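Long-range contact in variant surface glycoprotein MITat 1.13 (Trypanosoma brucei, PDB 6Z8H), which probably forms part of the dense surface coat that lets the parasite evade the host's immune response through antigenic variation: residues 121-126 against 255-260. Residues are numbered along the deposited sequence; the frame is centred on the assembly and turned at random.
With NAG (2-acetamido-2-deoxy-beta-D-glucopyranose), chain E; NAG (2-acetamido-2-deoxy-beta-D-glucopyranose), chain I.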
ATOM      1  N   GLY A 121      -2.057 -13.698   2.496  1.00 23.33           N
ATOM      2  CA  GLY A 121      -3.341 -14.348   2.290  1.00 23.34           C
ATOM      3  C   GLY A 121      -3.187 -15.844   2.058  1.00 24.29           C
ATOM      4  O   GLY A 121      -3.955 -16.666   2.592  1.00 24.51           O
ATOM      5  N   VAL A 122      -2.203 -16.230   1.244  1.00 24.04           N
ATOM      6  CA  VAL A 122      -1.937 -17.656   1.096  1.00 25.92           C
ATOM      7  C   VAL A 122      -1.595 -18.279   2.445  1.00 24.77           C
ATOM      8  O   VAL A 122      -2.084 -19.374   2.769  1.00 25.56           O
ATOM      9  CB  VAL A 122      -0.880 -17.938   0.012  1.00 26.87           C
ATOM     10  CG1 VAL A 122      -0.686 -19.446  -0.161  1.00 27.42           C
ATOM     11  CG2 VAL A 122      -1.298 -17.335  -1.297  1.00 27.68           C
ATOM     12  N   TYR A 123      -0.760 -17.612   3.267  1.00 24.69           N
ATOM     13  CA  TYR A 123      -0.448 -18.185   4.581  1.00 25.20           C
ATOM     14  C   TYR A 123      -1.701 -18.365   5.438  1.00 25.66           C
ATOM     15  O   TYR A 123      -1.756 -19.287   6.258  1.00 25.59           O
ATOM     16  CB  TYR A 123       0.629 -17.374   5.313  1.00 26.15           C
ATOM     17  CG  TYR A 123       2.016 -17.609   4.775  1.00 27.22           C
ATOM     18  CD1 TYR A 123       2.616 -18.857   4.877  1.00 28.90           C
ATOM     19  CD2 TYR A 123       2.775 -16.566   4.230  1.00 29.34           C
ATOM     20  CE1 TYR A 123       3.894 -19.098   4.387  1.00 29.27           C
ATOM     21  CE2 TYR A 123       4.049 -16.799   3.738  1.00 30.11           C
ATOM     22  CZ  TYR A 123       4.626 -18.046   3.864  1.00 31.06           C
ATOM     23  OH  TYR A 123       5.892 -18.246   3.367  1.00 32.37           O
ATOM     24  N   ASN A 124      -2.717 -17.522   5.265  1.00 25.56           N
ATOM     25  CA  ASN A 124      -3.949 -17.731   6.008  1.00 24.92           C
ATOM     26  C   ASN A 124      -4.492 -19.111   5.706  1.00 24.76           C
ATOM     27  O   ASN A 124      -4.882 -19.868   6.612  1.00 26.82           O
ATOM     28  CB  ASN A 124      -5.014 -16.729   5.589  1.00 25.15           C
ATOM     29  CG  ASN A 124      -4.737 -15.344   6.075  1.00 25.29           C
ATOM     30  OD1 ASN A 124      -3.907 -15.114   6.934  1.00 25.46           O
ATOM     31  ND2 ASN A 124      -5.490 -14.402   5.540  1.00 24.68           N
ATOM     32  N   THR A 125      -4.493 -19.475   4.423  1.00 24.79           N
ATOM     33  CA  THR A 125      -5.026 -20.778   4.055  1.00 24.99           C
ATOM     34  C   THR A 125      -4.106 -21.898   4.531  1.00 25.09           C
ATOM     35  O   THR A 125      -4.580 -22.978   4.909  1.00 25.31           O
ATOM     36  CB  THR A 125      -5.308 -20.878   2.552  1.00 25.36           C
ATOM     37  OG1 THR A 125      -4.118 -20.888   1.773  1.00 29.24           O
ATOM     38  CG2 THR A 125      -6.243 -19.840   2.091  1.00 24.24           C
ATOM     39  N   LEU A 126      -2.787 -21.699   4.464  1.00 24.43           N
ATOM     40  CA  LEU A 126      -1.870 -22.717   4.984  1.00 25.56           C
ATOM     41  C   LEU A 126      -2.106 -22.988   6.463  1.00 27.07           C
ATOM     42  O   LEU A 126      -1.994 -24.138   6.901  1.00 26.75           O
ATOM     43  CB  LEU A 126      -0.426 -22.281   4.729  1.00 26.69           C
ATOM     44  CG  LEU A 126      -0.052 -22.303   3.240  1.00 27.18           C
ATOM     45  CD1 LEU A 126       1.386 -21.762   3.035  1.00 29.24           C
ATOM     46  CD2 LEU A 126      -0.222 -23.660   2.602  1.00 30.73           C
ATOM     47  N   ASP A 255       1.245 -27.668  -4.142  1.00 28.05           N
ATOM     48  CA  ASP A 255       2.078 -26.443  -4.018  1.00 29.62           C
ATOM     49  C   ASP A 255       1.165 -25.207  -3.998  1.00 28.92           C
ATOM     50  O   ASP A 255       0.887 -24.694  -5.069  1.00 29.18           O
ATOM     51  CB  ASP A 255       3.076 -26.379  -5.152  1.00 31.88           C
ATOM     52  CG  ASP A 255       4.007 -25.203  -5.009  1.00 34.56           C
ATOM     53  OD1 ASP A 255       3.861 -24.499  -4.038  1.00 33.52           O
ATOM     54  OD2 ASP A 255       4.936 -25.131  -5.748  1.00 36.85           O
ATOM     55  N   PHE A 256       0.746 -24.778  -2.822  1.00 27.82           N
ATOM     56  CA  PHE A 256      -0.192 -23.664  -2.709  1.00 26.39           C
ATOM     57  C   PHE A 256       0.477 -22.325  -2.979  1.00 28.30           C
ATOM     58  O   PHE A 256      -0.061 -21.490  -3.712  1.00 28.10           O
ATOM     59  CB  PHE A 256      -0.815 -23.653  -1.323  1.00 27.41           C
ATOM     60  CG  PHE A 256      -1.872 -24.721  -1.130  1.00 26.58           C
ATOM     61  CD1 PHE A 256      -3.163 -24.474  -1.539  1.00 26.43           C
ATOM     62  CD2 PHE A 256      -1.580 -25.969  -0.548  1.00 26.34           C
ATOM     63  CE1 PHE A 256      -4.158 -25.448  -1.392  1.00 27.36           C
ATOM     64  CE2 PHE A 256      -2.580 -26.922  -0.371  1.00 26.89           C
ATOM     65  CZ  PHE A 256      -3.865 -26.658  -0.803  1.00 27.33           C
ATOM     66  N   LEU A 257       1.650 -22.102  -2.394  1.00 28.49           N
ATOM     67  CA  LEU A 257       2.277 -20.784  -2.483  1.00 29.39           C
ATOM     68  C   LEU A 257       2.944 -20.547  -3.828  1.00 29.72           C
ATOM     69  O   LEU A 257       3.077 -19.390  -4.260  1.00 29.91           O
ATOM     70  CB  LEU A 257       3.327 -20.614  -1.388  1.00 29.24           C
ATOM     71  CG  LEU A 257       2.950 -19.817  -0.132  1.00 30.11           C
ATOM     72  CD1 LEU A 257       4.037 -19.934   0.933  1.00 29.10           C
ATOM     73  CD2 LEU A 257       2.679 -18.400  -0.489  1.00 27.84           C
ATOM     74  N   GLY A 258       3.407 -21.596  -4.486  1.00 31.45           N
ATOM     75  CA  GLY A 258       4.173 -21.393  -5.702  1.00 32.23           C
ATOM     76  C   GLY A 258       5.343 -20.478  -5.419  1.00 33.53           C
ATOM     77  O   GLY A 258       6.090 -20.670  -4.462  1.00 35.62           O
ATOM     78  N   SER A 259       5.491 -19.464  -6.255  1.00 33.27           N
ATOM     79  CA  SER A 259       6.572 -18.504  -6.109  1.00 33.13           C
ATOM     80  C   SER A 259       6.137 -17.235  -5.384  1.00 31.38           C
ATOM     81  O   SER A 259       6.874 -16.247  -5.409  1.00 32.09           O
ATOM     82  CB  SER A 259       7.173 -18.198  -7.478  1.00 34.33           C
ATOM     83  OG  SER A 259       6.274 -17.523  -8.332  1.00 35.79           O
ATOM     84  N   ASN A 260       4.972 -17.235  -4.740  1.00 30.04           N
ATOM     85  CA  ASN A 260       4.451 -16.001  -4.154  1.00 28.91           C
ATOM     86  C   ASN A 260       5.363 -15.488  -3.050  1.00 30.23           C
ATOM     87  O   ASN A 260       5.584 -14.275  -2.933  1.00 30.48           O
ATOM     88  CB  ASN A 260       3.086 -16.244  -3.527  1.00 27.52           C
ATOM     89  CG  ASN A 260       1.922 -16.253  -4.517  1.00 27.45           C
ATOM     90  OD1 ASN A 260       0.783 -16.467  -4.094  1.00 25.88           O
ATOM     91  ND2 ASN A 260       2.184 -16.054  -5.805  1.00 27.14           N
TER
HETATM   92  C1  NAG E 501       0.972 -15.918  -6.760  1.00 26.87           C
HETATM   93  C2  NAG E 501       1.296 -14.877  -7.930  1.00 28.48           C
HETATM   94  C3  NAG E 501       0.223 -14.814  -8.945  1.00 28.13           C
HETATM   95  C4  NAG E 501      -0.143 -16.210  -9.388  1.00 28.19           C
HETATM   96  C5  NAG E 501      -0.403 -17.027  -8.146  1.00 26.89           C
HETATM   97  C6  NAG E 501      -0.810 -18.441  -8.485  1.00 27.54           C
HETATM   98  C7  NAG E 501       2.738 -12.903  -7.657  1.00 28.74           C
HETATM   99  C8  NAG E 501       2.864 -11.615  -6.951  1.00 27.50           C
HETATM  100  N2  NAG E 501       1.631 -13.578  -7.327  1.00 27.69           N
HETATM  101  O3  NAG E 501       0.674 -14.087 -10.062  1.00 29.89           O
HETATM  102  O4  NAG E 501      -1.315 -15.933 -10.032  1.00 29.00           O
HETATM  103  O5  NAG E 501       0.748 -17.119  -7.396  1.00 26.56           O
HETATM  104  O6  NAG E 501      -1.408 -19.014  -7.359  1.00 29.09           O
HETATM  105  O7  NAG E 501       3.527 -13.225  -8.458  1.00 30.52           O
HETATM  106  C1  NAG I 504      -8.147 -12.572   7.344  1.00 24.19           C
HETATM  107  C2  NAG I 504      -7.921 -11.406   8.378  1.00 25.71           C
HETATM  108  C3  NAG I 504      -6.916 -11.801   9.395  1.00 27.00           C
HETATM  109  C4  NAG I 504      -7.312 -13.167   9.955  1.00 26.53           C
HETATM  110  C5  NAG I 504      -7.533 -14.147   8.809  1.00 25.65           C
HETATM  111  C6  NAG I 504      -7.879 -15.590   9.282  1.00 25.59           C
HETATM  112  C7  NAG I 504      -8.173  -9.057   7.845  1.00 29.91           C
HETATM  113  C8  NAG I 504      -7.499  -7.935   7.078  1.00 31.31           C
HETATM  114  N2  NAG I 504      -7.543 -10.186   7.657  1.00 27.62           N
HETATM  115  O3  NAG I 504      -7.015 -10.815  10.383  1.00 27.86           O
HETATM  116  O4  NAG I 504      -6.113 -13.499  10.608  1.00 26.30           O
HETATM  117  O5  NAG I 504      -8.611 -13.687   8.048  1.00 25.55           O
HETATM  118  O6  NAG I 504      -7.607 -16.533   8.274  1.00 25.75           O
HETATM  119  O7  NAG I 504      -9.073  -8.884   8.539  1.00 30.94           O
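The amide oxygen of N260 lies where protein, sugar and partner subunit converge: OD1 rests 3.6 Å from V122 CG2, and takes a weak hydrogen bond from N124 ND2 of the second subunit. On the same amide, N260 ND2 is covalently joined to NAG C1 (chain E), the linkage of an N-linked glycan. The root of the glycan therefore packs against a helix of its own chain and has a weak polar link to the second subunit.

The rest of the contact is apolar and illustrates how a loop can dock on a helix largely through one leucine, with nearby loop residues adding to it. L257 extends across V122, Y123 and L126, and its two methyls divide the work. CD2 meets V122 CG1 at 3.5 Å; that branch is anti to the backbone N (chi1 -177°), which leaves CG2 for N260. CD1 instead approaches the hydroxyl-bearing end of the Y123 ring obliquely, 3.5 Å from CZ, and also packs 3.8 Å from L126 CD1. L126 uses its second methyl on the preceding loop residue, CD2 lying 4.0 Å from F256 CB, while the two side chains run past each other in opposite directions.

A type II' turn from L257 to N260, closed by N260 N to L257 O at 2.9 Å, brings the leucine and the glycosylated asparagine to the same helix. Upstream, D255 OD1 accepts from G258 N (3.0 Å) in an Asx motif, the donor standing 54° out of the carboxylate plane.

Y123 OH is hydrogen-bonded to A189 O, and its side chain also touches helix 34-75. Overall the contact seats the loop between strand 247-253 and helix 260-273 against the last turns of helix 78-129.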